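Local coordinates for melanin biosynthesis protein TyrA, putative (Shewanella oneidensis, PDB 2IIZ) that binds heme b and probably acts as a dye-decolorizing (DyP-type) peroxidase, oxidising its substrates with hydrogen peroxide, at residues A[239-244]-A[260-265]; A[12-17]-A[165-170]. All coordinates share one frame; numbering follows the deposited sequence.

Contact 1 of 2, residues A[239-244]-A[260-265]. With HEM (protoporphyrin IX containing Fe), chain C.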
ATOM      1  N   ILE A 239      -3.086   7.901  34.021  1.00 39.37           N
ATOM      2  CA  ILE A 239      -1.925   8.227  33.222  1.00 38.61           C
ATOM      3  C   ILE A 239      -2.272   7.850  31.782  1.00 38.00           C
ATOM      4  O   ILE A 239      -2.357   6.655  31.463  1.00 35.36           O
ATOM      5  CB  ILE A 239      -0.725   7.391  33.700  1.00 39.88           C
ATOM      6  CG2 ILE A 239       0.539   7.753  32.968  1.00 43.41           C
ATOM      7  N   GLU A 240      -2.465   8.857  30.924  1.00 36.85           N
ATOM      8  CA  GLU A 240      -3.038   8.645  29.582  1.00 35.91           C
ATOM      9  C   GLU A 240      -2.071   8.944  28.455  1.00 34.30           C
ATOM     10  O   GLU A 240      -1.100   9.661  28.643  1.00 32.35           O
ATOM     11  CB  GLU A 240      -4.285   9.528  29.399  1.00 37.08           C
ATOM     12  CG  GLU A 240      -5.596   8.931  29.926  1.00 36.89           C
ATOM     13  CD  GLU A 240      -6.739   9.937  29.886  1.00 37.61           C
ATOM     14  OE1 GLU A 240      -6.775  10.822  30.766  1.00 29.63           O
ATOM     15  OE2 GLU A 240      -7.599   9.846  28.972  1.00 37.75           O
ATOM     16  N   ILE A 241      -2.352   8.379  27.283  1.00 34.24           N
ATOM     17  CA  ILE A 241      -1.729   8.808  26.044  1.00 35.97           C
ATOM     18  C   ILE A 241      -2.793   8.872  24.948  1.00 37.97           C
ATOM     19  O   ILE A 241      -3.888   8.291  25.086  1.00 40.90           O
ATOM     20  CB  ILE A 241      -0.601   7.864  25.580  1.00 36.66           C
ATOM     21  CG1 ILE A 241      -1.092   6.421  25.489  1.00 37.19           C
ATOM     22  CG2 ILE A 241       0.597   7.946  26.513  1.00 42.16           C
ATOM     23  CD1 ILE A 241      -0.383   5.629  24.415  1.00 35.18           C
ATOM     24  N   LEU A 242      -2.481   9.574  23.865  1.00 36.44           N
ATOM     25  CA  LEU A 242      -3.361   9.578  22.713  1.00 38.16           C
ATOM     26  C   LEU A 242      -2.691   8.795  21.611  1.00 36.23           C
ATOM     27  O   LEU A 242      -1.722   9.229  21.014  1.00 37.51           O
ATOM     28  CB  LEU A 242      -3.700  11.000  22.251  1.00 38.81           C
ATOM     29  CG  LEU A 242      -4.539  11.046  20.967  1.00 41.85           C
ATOM     30  CD1 LEU A 242      -6.009  10.729  21.241  1.00 43.99           C
ATOM     31  CD2 LEU A 242      -4.383  12.373  20.280  1.00 43.03           C
ATOM     32  N   ARG A 243      -3.221   7.623  21.338  1.00 37.01           N
ATOM     33  CA  ARG A 243      -2.647   6.780  20.308  1.00 36.41           C
ATOM     34  C   ARG A 243      -3.221   7.125  18.969  1.00 37.29           C
ATOM     35  O   ARG A 243      -4.391   7.494  18.863  1.00 37.93           O
ATOM     36  CB  ARG A 243      -2.965   5.328  20.579  1.00 37.48           C
ATOM     37  CG  ARG A 243      -2.259   4.749  21.757  1.00 35.21           C
ATOM     38  CD  ARG A 243      -2.973   3.480  22.164  1.00 41.39           C
ATOM     39  NE  ARG A 243      -4.239   3.792  22.836  1.00 36.94           N
ATOM     40  CZ  ARG A 243      -5.334   3.039  22.812  1.00 30.76           C
ATOM     41  NH1 ARG A 243      -5.369   1.892  22.129  1.00 39.73           N
ATOM     42  NH2 ARG A 243      -6.403   3.448  23.474  1.00 36.19           N
ATOM     43  N   GLN A 244      -2.386   6.990  17.948  1.00 37.30           N
ATOM     44  CA  GLN A 244      -2.771   7.265  16.587  1.00 37.36           C
ATOM     45  C   GLN A 244      -2.403   6.094  15.697  1.00 37.58           C
ATOM     46  O   GLN A 244      -2.140   6.306  14.524  1.00 38.05           O
ATOM     47  CB  GLN A 244      -2.030   8.512  16.100  1.00 38.07           C
ATOM     48  CG  GLN A 244      -2.495   9.833  16.725  1.00 36.03           C
ATOM     49  CD  GLN A 244      -3.834  10.328  16.206  1.00 33.90           C
ATOM     50  OE1 GLN A 244      -4.502   9.656  15.423  1.00 27.04           O
ATOM     51  NE2 GLN A 244      -4.238  11.521  16.652  1.00 33.54           N
ATOM     52  N   SER A 260       2.370   6.607  19.788  1.00 37.42           N
ATOM     53  CA  SER A 260       1.910   7.314  20.979  1.00 37.16           C
ATOM     54  C   SER A 260       2.188   8.812  20.873  1.00 37.41           C
ATOM     55  O   SER A 260       3.240   9.216  20.390  1.00 37.19           O
ATOM     56  CB  SER A 260       2.599   6.781  22.215  1.00 37.65           C
ATOM     57  OG  SER A 260       2.338   7.608  23.352  1.00 41.14           O
ATOM     58  N   THR A 261       1.236   9.625  21.338  1.00 37.30           N
ATOM     59  CA  THR A 261       1.363  11.081  21.352  1.00 35.46           C
ATOM     60  C   THR A 261       0.973  11.566  22.734  1.00 34.52           C
ATOM     61  O   THR A 261      -0.052  11.153  23.262  1.00 33.11           O
ATOM     62  CB  THR A 261       0.449  11.745  20.315  1.00 35.45           C
ATOM     63  OG1 THR A 261      -0.923  11.631  20.722  1.00 37.59           O
ATOM     64  CG2 THR A 261       0.618  11.110  18.934  1.00 40.65           C
ATOM     65  N   CYS A 262       1.788  12.437  23.323  1.00 35.18           N
ATOM     66  CA  CYS A 262       1.622  12.790  24.727  1.00 34.79           C
ATOM     67  C   CYS A 262       2.391  14.057  25.093  1.00 35.81           C
ATOM     68  O   CYS A 262       3.413  14.372  24.490  1.00 37.65           O
ATOM     69  CB  CYS A 262       2.119  11.617  25.573  1.00 37.07           C
ATOM     70  SG  CYS A 262       1.683  11.678  27.333  1.00 30.13           S
ATOM     71  N   ARG A 263       1.905  14.789  26.086  1.00 36.60           N
ATOM     72  CA  ARG A 263       2.587  15.998  26.524  1.00 36.48           C
ATOM     73  C   ARG A 263       3.825  15.674  27.361  1.00 35.64           C
ATOM     74  O   ARG A 263       4.659  16.553  27.586  1.00 34.69           O
ATOM     75  CB  ARG A 263       1.650  16.889  27.327  1.00 38.61           C
ATOM     76  CG  ARG A 263       1.569  16.570  28.799  1.00 37.54           C
ATOM     77  CD  ARG A 263       0.272  17.076  29.364  1.00 43.93           C
ATOM     78  NE  ARG A 263       0.221  18.531  29.408  1.00 51.51           N
ATOM     79  CZ  ARG A 263      -0.826  19.229  29.837  1.00 56.92           C
ATOM     80  NH1 ARG A 263      -1.927  18.608  30.260  1.00 58.80           N
ATOM     81  NH2 ARG A 263      -0.775  20.554  29.842  1.00 56.11           N
ATOM     82  N   THR A 264       3.930  14.425  27.825  1.00 34.17           N
ATOM     83  CA  THR A 264       5.114  13.955  28.555  1.00 32.82           C
ATOM     84  C   THR A 264       5.528  12.581  28.028  1.00 33.18           C
ATOM     85  O   THR A 264       4.663  11.754  27.722  1.00 32.90           O
ATOM     86  CB  THR A 264       4.880  13.917  30.087  1.00 31.85           C
ATOM     87  OG1 THR A 264       5.995  13.295  30.715  1.00 31.11           O
ATOM     88  CG2 THR A 264       3.626  13.143  30.461  1.00 31.90           C
ATOM     89  N   PRO A 265       6.846  12.335  27.910  1.00 33.98           N
ATOM     90  CA  PRO A 265       7.309  11.042  27.369  1.00 34.63           C
ATOM     91  C   PRO A 265       7.302   9.848  28.350  1.00 34.19           C
ATOM     92  O   PRO A 265       7.477   8.709  27.918  1.00 33.49           O
ATOM     93  CB  PRO A 265       8.751  11.349  26.934  1.00 35.69           C
ATOM     94  CG  PRO A 265       9.212  12.442  27.880  1.00 30.36           C
ATOM     95  CD  PRO A 265       7.974  13.227  28.262  1.00 33.32           C
TER
HETATM   96  CHA HEM C 400      -5.800  -0.528  24.598  1.00 32.19           C
HETATM   97  CHB HEM C 400      -4.204  -3.212  20.931  1.00 28.51           C
HETATM   98  CHC HEM C 400       0.293  -1.822  21.780  1.00 30.85           C
HETATM   99  CHD HEM C 400      -1.320   1.276  25.066  1.00 30.50           C
HETATM  100  C1A HEM C 400      -5.756  -1.406  23.548  1.00 37.29           C
HETATM  101  C2A HEM C 400      -6.886  -2.143  23.024  1.00 29.86           C
HETATM  102  C3A HEM C 400      -6.422  -2.885  22.002  1.00 30.40           C
HETATM  103  C4A HEM C 400      -5.013  -2.630  21.862  1.00 28.44           C
HETATM  104  CMA HEM C 400      -7.213  -3.854  21.109  1.00 30.12           C
HETATM  105  CAA HEM C 400      -8.335  -2.065  23.563  1.00 33.95           C
HETATM  106  CBA HEM C 400      -9.160  -0.978  22.844  1.00 34.73           C
HETATM  107  CGA HEM C 400      -8.813   0.402  23.358  1.00 34.44           C
HETATM  108  O1A HEM C 400      -8.131   1.184  22.631  1.00 25.83           O
HETATM  109  O2A HEM C 400      -9.218   0.742  24.503  1.00 35.77           O
HETATM  110  C1B HEM C 400      -2.853  -3.076  20.861  1.00 21.14           C
HETATM  111  C2B HEM C 400      -2.002  -3.771  19.919  1.00 25.79           C
HETATM  112  C3B HEM C 400      -0.745  -3.381  20.158  1.00 28.26           C
HETATM  113  C4B HEM C 400      -0.786  -2.436  21.248  1.00 27.03           C
HETATM  114  CMB HEM C 400      -2.538  -4.766  18.863  1.00 34.93           C
HETATM  115  CAB HEM C 400       0.564  -3.792  19.465  1.00 30.78           C
HETATM  116  CBB HEM C 400       0.734  -5.024  19.006  1.00 39.88           C
HETATM  117  C1C HEM C 400       0.235  -0.882  22.760  1.00 28.02           C
HETATM  118  C2C HEM C 400       1.390  -0.246  23.337  1.00 30.05           C
HETATM  119  C3C HEM C 400       0.951   0.620  24.255  1.00 30.86           C
HETATM  120  C4C HEM C 400      -0.497   0.543  24.264  1.00 24.42           C
HETATM  121  CMC HEM C 400       2.828  -0.577  22.908  1.00 32.43           C
HETATM  122  CAC HEM C 400       1.768   1.556  25.166  1.00 35.17           C
HETATM  123  CBC HEM C 400       3.106   1.621  25.186  1.00 37.61           C
HETATM  124  C1D HEM C 400      -2.666   1.102  25.230  1.00 31.64           C
HETATM  125  C2D HEM C 400      -3.490   1.909  26.090  1.00 32.26           C
HETATM  126  C3D HEM C 400      -4.891   1.345  25.946  1.00 36.95           C
HETATM  127  C4D HEM C 400      -4.763   0.257  25.012  1.00 36.39           C
HETATM  128  CMD HEM C 400      -3.030   3.087  26.975  1.00 36.77           C
HETATM  129  CAD HEM C 400      -6.182   1.810  26.639  1.00 36.72           C
HETATM  130  CBD HEM C 400      -6.395   0.927  27.858  1.00 36.79           C
HETATM  131  CGD HEM C 400      -7.459   1.470  28.783  1.00 39.04           C
HETATM  132  O1D HEM C 400      -8.585   0.884  28.805  1.00 41.41           O
HETATM  133  O2D HEM C 400      -7.174   2.475  29.485  1.00 26.96           O
HETATM  134  NA  HEM C 400      -4.622  -1.722  22.821  1.00 23.70           N
HETATM  135  NB  HEM C 400      -2.082  -2.262  21.663  1.00 29.20           N
HETATM  136  NC  HEM C 400      -0.912  -0.386  23.335  1.00 24.03           N
HETATM  137  ND  HEM C 400      -3.444   0.142  24.611  1.00 34.86           N
HETATM  138 FE   HEM C 400      -2.744  -1.227  23.223  1.00 31.37          FE

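Contact 2 of 2, residues A[12-17]-A[165-170]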
ATOM      1  N   LEU A  12      -1.885  19.841  13.054  1.00 41.07           N
ATOM      2  CA  LEU A  12      -3.255  19.357  13.104  1.00 39.86           C
ATOM      3  C   LEU A  12      -3.350  17.842  13.121  1.00 40.49           C
ATOM      4  O   LEU A  12      -4.360  17.297  13.560  1.00 43.53           O
ATOM      5  CB  LEU A  12      -4.050  19.917  11.926  1.00 39.04           C
ATOM      6  CG  LEU A  12      -4.145  21.439  11.842  1.00 38.65           C
ATOM      7  CD1 LEU A  12      -4.984  21.856  10.649  1.00 39.10           C
ATOM      8  CD2 LEU A  12      -4.747  22.000  13.130  1.00 31.90           C
ATOM      9  N   GLY A  13      -2.312  17.160  12.654  1.00 38.91           N
ATOM     10  CA  GLY A  13      -2.370  15.694  12.534  1.00 37.15           C
ATOM     11  C   GLY A  13      -2.087  14.974  13.840  1.00 34.84           C
ATOM     12  O   GLY A  13      -2.228  13.772  13.921  1.00 30.89           O
ATOM     13  N   VAL A  14      -1.684  15.710  14.873  1.00 34.70           N
ATOM     14  CA  VAL A  14      -1.263  15.080  16.122  1.00 33.29           C
ATOM     15  C   VAL A  14      -2.446  14.509  16.847  1.00 32.22           C
ATOM     16  O   VAL A  14      -2.390  13.366  17.330  1.00 34.48           O
ATOM     17  CB  VAL A  14      -0.578  16.059  17.078  1.00 33.99           C
ATOM     18  CG1 VAL A  14      -0.210  15.341  18.379  1.00 35.24           C
ATOM     19  CG2 VAL A  14       0.690  16.639  16.439  1.00 37.29           C
ATOM     20  N   CYS A  15      -3.505  15.317  16.931  1.00 31.60           N
ATOM     21  CA  CYS A  15      -4.741  14.951  17.617  1.00 30.78           C
ATOM     22  C   CYS A  15      -5.876  14.563  16.658  1.00 30.83           C
ATOM     23  O   CYS A  15      -7.009  14.362  17.092  1.00 29.92           O
ATOM     24  CB  CYS A  15      -5.218  16.104  18.481  1.00 29.68           C
ATOM     25  SG  CYS A  15      -4.131  16.562  19.825  1.00 33.80           S
ATOM     26  N   ALA A  16      -5.589  14.451  15.370  1.00 30.03           N
ATOM     27  CA  ALA A  16      -6.662  14.239  14.401  1.00 31.47           C
ATOM     28  C   ALA A  16      -7.459  12.995  14.733  1.00 29.77           C
ATOM     29  O   ALA A  16      -6.913  12.018  15.254  1.00 32.20           O
ATOM     30  CB  ALA A  16      -6.100  14.133  12.988  1.00 33.80           C
ATOM     31  N   GLU A  17      -8.750  13.038  14.429  1.00 29.29           N
ATOM     32  CA  GLU A  17      -9.581  11.837  14.456  1.00 31.14           C
ATOM     33  C   GLU A  17      -9.074  10.846  13.401  1.00 30.61           C
ATOM     34  O   GLU A  17      -8.291  11.202  12.505  1.00 27.95           O
ATOM     35  CB  GLU A  17     -11.053  12.178  14.189  1.00 32.46           C
ATOM     36  CG  GLU A  17     -11.732  13.021  15.267  1.00 32.50           C
ATOM     37  CD  GLU A  17     -11.791  12.325  16.624  1.00 43.28           C
ATOM     38  OE1 GLU A  17     -11.778  11.069  16.642  1.00 45.56           O
ATOM     39  OE2 GLU A  17     -11.848  13.033  17.671  1.00 42.86           O
ATOM     40  N   VAL A 165      -4.275  15.722  26.808  1.00 34.82           N
ATOM     41  CA  VAL A 165      -3.357  14.582  26.965  1.00 34.29           C
ATOM     42  C   VAL A 165      -2.140  14.724  26.062  1.00 32.29           C
ATOM     43  O   VAL A 165      -1.024  14.484  26.494  1.00 34.47           O
ATOM     44  CB  VAL A 165      -4.058  13.237  26.663  1.00 34.24           C
ATOM     45  CG1 VAL A 165      -3.055  12.070  26.629  1.00 39.14           C
ATOM     46  CG2 VAL A 165      -5.121  12.961  27.698  1.00 33.32           C
ATOM     47  N   ALA A 166      -2.364  15.114  24.815  1.00 30.12           N
ATOM     48  CA  ALA A 166      -1.329  15.045  23.784  1.00 30.56           C
ATOM     49  C   ALA A 166      -0.332  16.198  23.767  1.00 30.64           C
ATOM     50  O   ALA A 166       0.846  15.975  23.495  1.00 28.40           O
ATOM     51  CB  ALA A 166      -1.970  14.914  22.398  1.00 31.45           C
ATOM     52  N   LEU A 167      -0.805  17.411  24.051  1.00 31.31           N
ATOM     53  CA  LEU A 167      -0.036  18.628  23.793  1.00 33.16           C
ATOM     54  C   LEU A 167       0.653  19.218  25.026  1.00 33.32           C
ATOM     55  O   LEU A 167       0.057  19.325  26.103  1.00 34.86           O
ATOM     56  CB  LEU A 167      -0.939  19.711  23.180  1.00 33.09           C
ATOM     57  CG  LEU A 167      -1.626  19.377  21.854  1.00 34.01           C
ATOM     58  CD1 LEU A 167      -2.500  20.542  21.379  1.00 32.41           C
ATOM     59  CD2 LEU A 167      -0.627  19.008  20.775  1.00 31.05           C
ATOM     60  N   VAL A 168       1.913  19.611  24.851  1.00 33.20           N
ATOM     61  CA  VAL A 168       2.645  20.336  25.892  1.00 31.85           C
ATOM     62  C   VAL A 168       1.928  21.659  26.120  1.00 32.92           C
ATOM     63  O   VAL A 168       1.381  22.252  25.165  1.00 31.21           O
ATOM     64  CB  VAL A 168       4.102  20.633  25.482  1.00 31.97           C
ATOM     65  CG2 VAL A 168       4.862  19.349  25.133  1.00 30.49           C
ATOM     66  N   GLY A 169       1.931  22.105  27.380  1.00 32.79           N
ATOM     67  CA  GLY A 169       1.303  23.360  27.790  1.00 32.28           C
ATOM     68  C   GLY A 169       2.308  24.295  28.452  1.00 33.80           C
ATOM     69  O   GLY A 169       3.489  24.307  28.097  1.00 34.61           O
ATOM     70  N   SER A 170       1.857  25.082  29.422  1.00 32.65           N
ATOM     71  CA  SER A 170       2.741  26.083  30.012  1.00 33.76           C
ATOM     72  C   SER A 170       3.755  25.520  31.029  1.00 32.79           C
ATOM     73  O   SER A 170       4.520  26.277  31.596  1.00 36.53           O
ATOM     74  CB  SER A 170       1.935  27.254  30.586  1.00 32.82           C
ATOM     75  OG  SER A 170       0.810  26.793  31.305  1.00 36.67           O
TER

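Contact 1 of 2, residues A[239-244]-A[260-265]
Leu-242 and Thr-261 face each other as an antiparallel hydrogen-bonded pair in the hairpin formed by strands 238-249 and 254-262. The amide N of Leu-242 gives a nearly straight bond of 3.0 Å to Thr-261 O, whereas the return bond from Thr-261 N to Leu-242 O is weak. The threonine hydroxyl turns to the same carbonyl: with chi1 at 71°, Thr-261 OG1 sits between its own backbone N and carbonyl carbon and also donates to Leu-242 O, tilted a little from the carbonyl plane. The 2.5 Å between Thr-261 OG1 and Leu-242 O is very short, and its exact length is doubtful. The two side chains run alongside each other in the same direction, Leu-242 CB lying 3.2 Å from Thr-261 OG1, while Thr-261 CG2 meets Gln-244 CG.

Beyond this pair, Ile-241 CD1 approaches Ser-260 OG at 3.5 Å and its CG2 branch touches Cys-262 SG. Arg-243, paired with Ser-260 without backbone hydrogen bonds between them, points to the other face of the sheet from Leu-242 and Thr-261. Its chain bends at chi3 (-74°) and lays the guanidinium over a heme pyrrole, C3D lying 3.5 Å above the guanidinium plane.

The hairpin thus separates two chemistries. On one face a hydroxyl and an amide share one carbonyl; on the other, Arg-243 gives NH1 and NH2 to the single propionate oxygen O1A of the heme, at 2.9 and 3.0 Å, and forms a salt bridge with Asp-152 through NH1, tying the strand to the cofactor and to the Asp-152 loop.

Contact 2 of 2, residues A[12-17]-A[165-170]
The backbones approach most closely at Cys-15 and Ala-166, whose CA atoms are 7.0 Å apart, where a loop with helical backbone angles at 12-14 passes the C-terminal end of helix 160-166. In this two-part DyP-type peroxidase fold, the loop leads into strand 21-29 of the N-terminal half, while the helix belongs to the C-terminal half. The chain leaves helical geometry at Leu-167, next to the helix's last residue.

Four side chains make the contact, and it is apolar throughout. Cys-15 points at the helix end; SG, placed beside its own backbone N and anti to the carbonyl carbon (chi1 -64°), rests on Ala-166 CB at 3.7 Å. The same sulfur reaches Leu-167 CG, more loosely, at 4.3 Å. Val-14 makes the second approach: its CB also faces the helix end, and its CG1 branch meets both Ala-166 CB and Leu-167 CD2, each at 4.4 Å, while CG2 takes no part. Although the CB of Leu-167 does not aim at the loop, the CD2 branch of its side chain comes nearer and meets Val-14. The small methyl of Ala-166 therefore has the sulfur and a valine branch as neighbours.

Arg-162, one turn earlier on the helix, donates through NE to Cys-15 O. Val-14 also packs on Phe-63 of strand 61-67. At the helix terminus, the carbonyl oxygen of Ala-166 is a hydrogen-bond acceptor for the hydroxyl OG of Ser-179.

From the N terminus, residues 12-17 come first, and contact 2 closes a long loop when the chain returns at 165-170, 148 residues later. The N-terminal half of the protein lies within that loop. Contact 1 follows in series, a short hairpin closure between 239-244 and 260-265, so the two loops neither nest nor cross. In space they are neighbours, with centres about 9 Å apart, and they touch directly. Gln-244 NE2 probably bonds to Val-14 O at 2.7 Å, tying the hairpin to the N-terminal loop, while Arg-263 N probably bonds to Val-165 O at 3.0 Å, tying it to helix 160-166.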